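Local structure of oxidoreductase, Gfo/Idh/MocA family (Pseudomonas syringae pv. tomato, 3DTY) at residues 91-95 / 96-100; 119-122 / 123-126. The protein is a putative oxidoreductase of the Gfo/Idh/MocA family, probably binding a nicotinamide dinucleotide in its Rossmann domain, and also binds magnesium. One frame throughout, in Å; residues are numbered along the deposited sequence.

Overall arrangement
Both contacts lie in the N-terminal Rossmann domain, on the same side of the chain's centre, with their own centres about 13 Å apart. Contact 1 comes first along the chain, where strand 88-92 of the parallel sheet turns into helix 98-107; strand 111-114 follows, and contact 2 is the entry from the next loop into helix 122-134. They are thus two successive strand-to-helix connections, and they touch: Tyr99 CD1 is 3.4 Å from Gln124 CB, and the Phe120 ring packs on Asn95 and Gly96. Contact 1 is the hydrogen-bonded turn that leaves the central strand, while contact 2 caps a helix whose Glu123, together with Asn127, holds a magnesium ion.

Contact 1 (91-95 / 96-100)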
loop_
_atom_site.group_PDB
_atom_site.type_symbol
_atom_site.label_atom_id
_atom_site.label_comp_id
_atom_site.label_asym_id
_atom_site.label_seq_id
_atom_site.Cartn_x
_atom_site.Cartn_y
_atom_site.Cartn_z
ATOM N N ILE A 91 -2.428 25.833 27.995
ATOM C CA ILE A 91 -3.618 25.377 28.700
ATOM C C ILE A 91 -3.985 23.977 28.221
ATOM O O ILE A 91 -4.279 23.777 27.049
ATOM C CB ILE A 91 -4.803 26.351 28.424
ATOM C CG1 ILE A 91 -4.383 27.787 28.759
ATOM C CG2 ILE A 91 -6.021 25.962 29.243
ATOM C CD1 ILE A 91 -5.351 28.842 28.256
ATOM N N ALA A 92 -3.966 23.010 29.130
ATOM C CA ALA A 92 -4.290 21.642 28.762
ATOM C C ALA A 92 -5.398 21.063 29.635
ATOM O O ALA A 92 -5.514 19.853 29.793
ATOM C CB ALA A 92 -3.042 20.769 28.838
ATOM N N THR A 93 -6.215 21.940 30.197
ATOM C CA THR A 93 -7.323 21.523 31.039
ATOM C C THR A 93 -8.516 21.183 30.142
ATOM O O THR A 93 -8.468 21.377 28.924
ATOM C CB THR A 93 -7.708 22.658 32.009
ATOM O OG1 THR A 93 -7.779 23.891 31.282
ATOM C CG2 THR A 93 -6.671 22.796 33.118
ATOM N N PRO A 94 -9.601 20.651 30.728
ATOM C CA PRO A 94 -10.779 20.307 29.925
ATOM C C PRO A 94 -11.329 21.475 29.089
ATOM O O PRO A 94 -11.319 22.630 29.522
ATOM C CB PRO A 94 -11.771 19.785 30.968
ATOM C CG PRO A 94 -11.258 20.343 32.284
ATOM C CD PRO A 94 -9.778 20.236 32.127
ATOM N N ASN A 95 -11.798 21.145 27.886
ATOM C CA ASN A 95 -12.334 22.102 26.925
ATOM C C ASN A 95 -13.193 23.240 27.474
ATOM O O ASN A 95 -13.089 24.369 27.008
ATOM C CB ASN A 95 -13.129 21.367 25.841
ATOM C CG ASN A 95 -12.267 20.419 25.025
ATOM O OD1 ASN A 95 -11.038 20.446 25.113
ATOM N ND2 ASN A 95 -12.909 19.584 24.220
ATOM N N GLY A 96 -14.044 22.944 28.451
ATOM C CA GLY A 96 -14.899 23.977 29.007
ATOM C C GLY A 96 -14.175 25.105 29.724
ATOM O O GLY A 96 -14.742 26.173 29.937
ATOM N N THR A 97 -12.918 24.891 30.088
ATOM C CA THR A 97 -12.169 25.913 30.811
ATOM C C THR A 97 -11.283 26.776 29.921
ATOM O O THR A 97 -10.770 27.805 30.359
ATOM C CB THR A 97 -11.256 25.286 31.866
ATOM O OG1 THR A 97 -10.279 24.475 31.206
ATOM C CG2 THR A 97 -12.053 24.426 32.832
ATOM N N HIS A 98 -11.100 26.355 28.678
ATOM C CA HIS A 98 -10.236 27.080 27.761
ATOM C C HIS A 98 -10.544 28.567 27.626
ATOM O O HIS A 98 -9.636 29.406 27.641
ATOM C CB HIS A 98 -10.265 26.405 26.393
ATOM C CG HIS A 98 -9.712 25.014 26.402
ATOM N ND1 HIS A 98 -9.608 24.243 25.263
ATOM C CD2 HIS A 98 -9.231 24.252 27.415
ATOM C CE1 HIS A 98 -9.087 23.070 25.574
ATOM N NE2 HIS A 98 -8.848 23.050 26.875
ATOM N N TYR A 99 -11.820 28.904 27.508
ATOM C CA TYR A 99 -12.185 30.301 27.356
ATOM C C TYR A 99 -11.761 31.200 28.513
ATOM O O TYR A 99 -11.109 32.221 28.297
ATOM C CB TYR A 99 -13.687 30.456 27.153
ATOM C CG TYR A 99 -14.113 31.902 27.194
ATOM C CD1 TYR A 99 -13.854 32.749 26.121
ATOM C CD2 TYR A 99 -14.732 32.437 28.322
ATOM C CE1 TYR A 99 -14.203 34.098 26.163
ATOM C CE2 TYR A 99 -15.082 33.789 28.379
ATOM C CZ TYR A 99 -14.813 34.610 27.291
ATOM O OH TYR A 99 -15.144 35.943 27.332
ATOM N N SER A 100 -12.136 30.831 29.734
ATOM C CA SER A 100 -11.811 31.660 30.896
ATOM C C SER A 100 -10.322 31.725 31.199
ATOM O O SER A 100 -9.798 32.782 31.547
ATOM C CB SER A 100 -12.574 31.168 32.124
ATOM O OG SER A 100 -12.327 29.794 32.342
HETATM O O HOH W 1 -13.861 26.801 26.688
#
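Thr93 OG1 donates to Thr97 OG1 at 2.6 Å, and Thr97 OG1 in turn donates to Pro94 O at 2.7 Å, so the two hydroxyls donate in the same sense along a short chain of bonds ending at the carbonyl. The same carbonyl accepts from Thr97 N (2.8 Å, nearly straight at 167°), and residue 97 therefore grips Pro94 O twice, with the hydroxyl lying in the carbonyl plane. With chi1 at 64°, the Thr97 hydroxyl sits between its own N and carbonyl carbon, turned back to the turn, while its methyl lies toward the Pro94 ring. Threonine suits the place by offering both a hydroxyl and a methyl.

A second anchor is the buried His98 ring. Its NE2 donates to Thr93 O at 2.7 Å, close to the ring plane though somewhat bent, and its ND1 is bonded to Pro117 O beyond the turn. With both ring nitrogens used as donors, the imidazole is probably protonated and its rotation is fixed. A longer bond joins His98 N to Asn95 O (3.3 Å), and water 1 links Asn95 O to Tyr99 N. Asn95 CA lies over the centre of one face of the His98 ring, a CH-pi contact 3.6 Å from the centroid, and the Asn95 amide plane is 66° from the ring.

Farther in, Ile91 CG2 packs against His98 CD2 at 4.1 Å, an apolar branch suited to the buried strand. This compact turn is the strand-to-helix connection of a beta-alpha-beta unit in a Rossmann fold.

Contact 2 (119-122 / 123-126); sequences CFTV and EQAE. With MG (magnesium ion), chain F.
Gln124 OE1 is gripped by three donors: water 2 at 2.6 Å and, by weak bonds, two backbone amides of the preceding loop, Thr121 N at 3.3 Å and Phe120 N. Water 2 also accepts from Phe120 N. Thr121 is the N-cap of helix 122-134 and with Gln124 forms a capping box: Thr121 OG1 accepts from Gln124 N, although the modelled place of this hydroxyl is less sure, and the glutamine side chain reaches back to the Thr121 amide. Gln124 CG lies anti to its carbonyl carbon (chi1 -64°) and the chain runs on extended, which carries the amide oxygen back over the loop. Glutamine fits because its length lets OE1 reach back to the amides of Phe120 and Thr121.

Past the cap, ordinary helical bonding takes over, from Ala125 N to Thr121 O (2.9 Å) and from Glu126 N to Val122 O (2.8 Å). On the buried side Cys119 SG rests on Ala125 CB at 3.6 Å, where two small side chains allow close approach; helix 364-382 covers both through Val371 and Val368. Val122 and Glu126 lie side by side, CG1 against CG, and the Glu126 carboxylate turns to a salt bridge with Arg129.

Glu123 lies on the exposed side of the first turn, which suits a hard carboxylate ligand. With CG anti to the backbone N, its chain bends at chi2 (-79°) to bring the carboxylate to a magnesium ion. Water 4, itself a metal ligand, donates to Glu123 O. The magnesium ion, also bound by Asn127 OD1 and four waters, is held by Glu123 OE2 at 2.1 Å.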
loop_
_atom_site.group_PDB
_atom_site.type_symbol
_atom_site.label_atom_id
_atom_site.label_comp_id
_atom_site.label_asym_id
_atom_site.label_seq_id
_atom_site.Cartn_x
_atom_site.Cartn_y
_atom_site.Cartn_z
ATOM N N CYS A 119 -12.508 27.613 22.356
ATOM C CA CYS A 119 -13.674 27.823 23.200
ATOM C C CYS A 119 -14.873 27.185 22.500
ATOM O O CYS A 119 -14.699 26.462 21.513
ATOM C CB CYS A 119 -13.897 29.324 23.431
ATOM S SG CYS A 119 -13.857 30.334 21.925
ATOM N N PHE A 120 -16.078 27.438 22.995
ATOM C CA PHE A 120 -17.267 26.834 22.401
ATOM C C PHE A 120 -18.113 27.718 21.493
ATOM O O PHE A 120 -18.741 27.219 20.555
ATOM C CB PHE A 120 -18.161 26.252 23.496
ATOM C CG PHE A 120 -17.549 25.093 24.230
ATOM C CD1 PHE A 120 -16.733 24.183 23.561
ATOM C CD2 PHE A 120 -17.820 24.886 25.578
ATOM C CE1 PHE A 120 -16.201 23.079 24.221
ATOM C CE2 PHE A 120 -17.295 23.785 26.252
ATOM C CZ PHE A 120 -16.480 22.878 25.573
ATOM N N THR A 121 -18.139 29.019 21.755
ATOM C CA THR A 121 -18.957 29.916 20.945
ATOM C C THR A 121 -18.137 30.966 20.202
ATOM O O THR A 121 -17.070 31.373 20.655
ATOM C CB THR A 121 -19.969 30.671 21.805
ATOM O OG1 THR A 121 -19.268 31.641 22.588
ATOM C CG2 THR A 121 -20.726 29.712 22.733
ATOM N N VAL A 122 -18.662 31.404 19.062
ATOM C CA VAL A 122 -18.005 32.421 18.249
ATOM C C VAL A 122 -17.855 33.726 19.030
ATOM O O VAL A 122 -16.822 34.396 18.937
ATOM C CB VAL A 122 -18.801 32.684 16.947
ATOM C CG1 VAL A 122 -18.220 33.884 16.196
ATOM C CG2 VAL A 122 -18.767 31.439 16.063
ATOM N N GLU A 123 -18.877 34.082 19.803
ATOM C CA GLU A 123 -18.842 35.314 20.597
ATOM C C GLU A 123 -17.662 35.281 21.572
ATOM O O GLU A 123 -16.952 36.277 21.725
ATOM C CB GLU A 123 -20.167 35.497 21.356
ATOM C CG GLU A 123 -20.311 36.811 22.136
ATOM C CD GLU A 123 -19.571 36.794 23.467
ATOM O OE1 GLU A 123 -19.611 35.753 24.155
ATOM O OE2 GLU A 123 -18.962 37.824 23.838
ATOM N N GLN A 124 -17.458 34.142 22.233
ATOM C CA GLN A 124 -16.338 34.007 23.157
ATOM C C GLN A 124 -15.051 34.109 22.340
ATOM O O GLN A 124 -14.124 34.821 22.718
ATOM C CB GLN A 124 -16.381 32.658 23.889
ATOM C CG GLN A 124 -17.587 32.476 24.787
ATOM C CD GLN A 124 -17.669 31.082 25.384
ATOM O OE1 GLN A 124 -17.273 30.098 24.756
ATOM N NE2 GLN A 124 -18.203 30.990 26.591
ATOM N N ALA A 125 -15.006 33.403 21.211
ATOM C CA ALA A 125 -13.827 33.430 20.345
ATOM C C ALA A 125 -13.449 34.860 19.951
ATOM O O ALA A 125 -12.275 35.236 20.004
ATOM C CB ALA A 125 -14.082 32.611 19.103
ATOM N N GLU A 126 -14.442 35.652 19.553
ATOM C CA GLU A 126 -14.206 37.037 19.153
ATOM C C GLU A 126 -13.708 37.867 20.332
ATOM O O GLU A 126 -12.976 38.840 20.140
ATOM C CB GLU A 126 -15.487 37.658 18.586
ATOM C CG GLU A 126 -16.050 36.919 17.387
ATOM C CD GLU A 126 -15.320 37.229 16.099
ATOM O OE1 GLU A 126 -14.173 37.717 16.155
ATOM O OE2 GLU A 126 -15.897 36.973 15.020
HETATM MG MG MG F . -18.367 39.710 23.184
HETATM O O HOH W 2 -16.419 27.922 25.777
HETATM O O HOH W 3 -21.192 32.761 24.100
HETATM O O HOH W 4 -17.677 39.233 21.241
HETATM O O HOH W 5 -17.286 41.481 22.221
HETATM O O HOH W 6 -19.911 40.524 22.480
HETATM O O HOH W 7 -18.186 40.517 24.927
#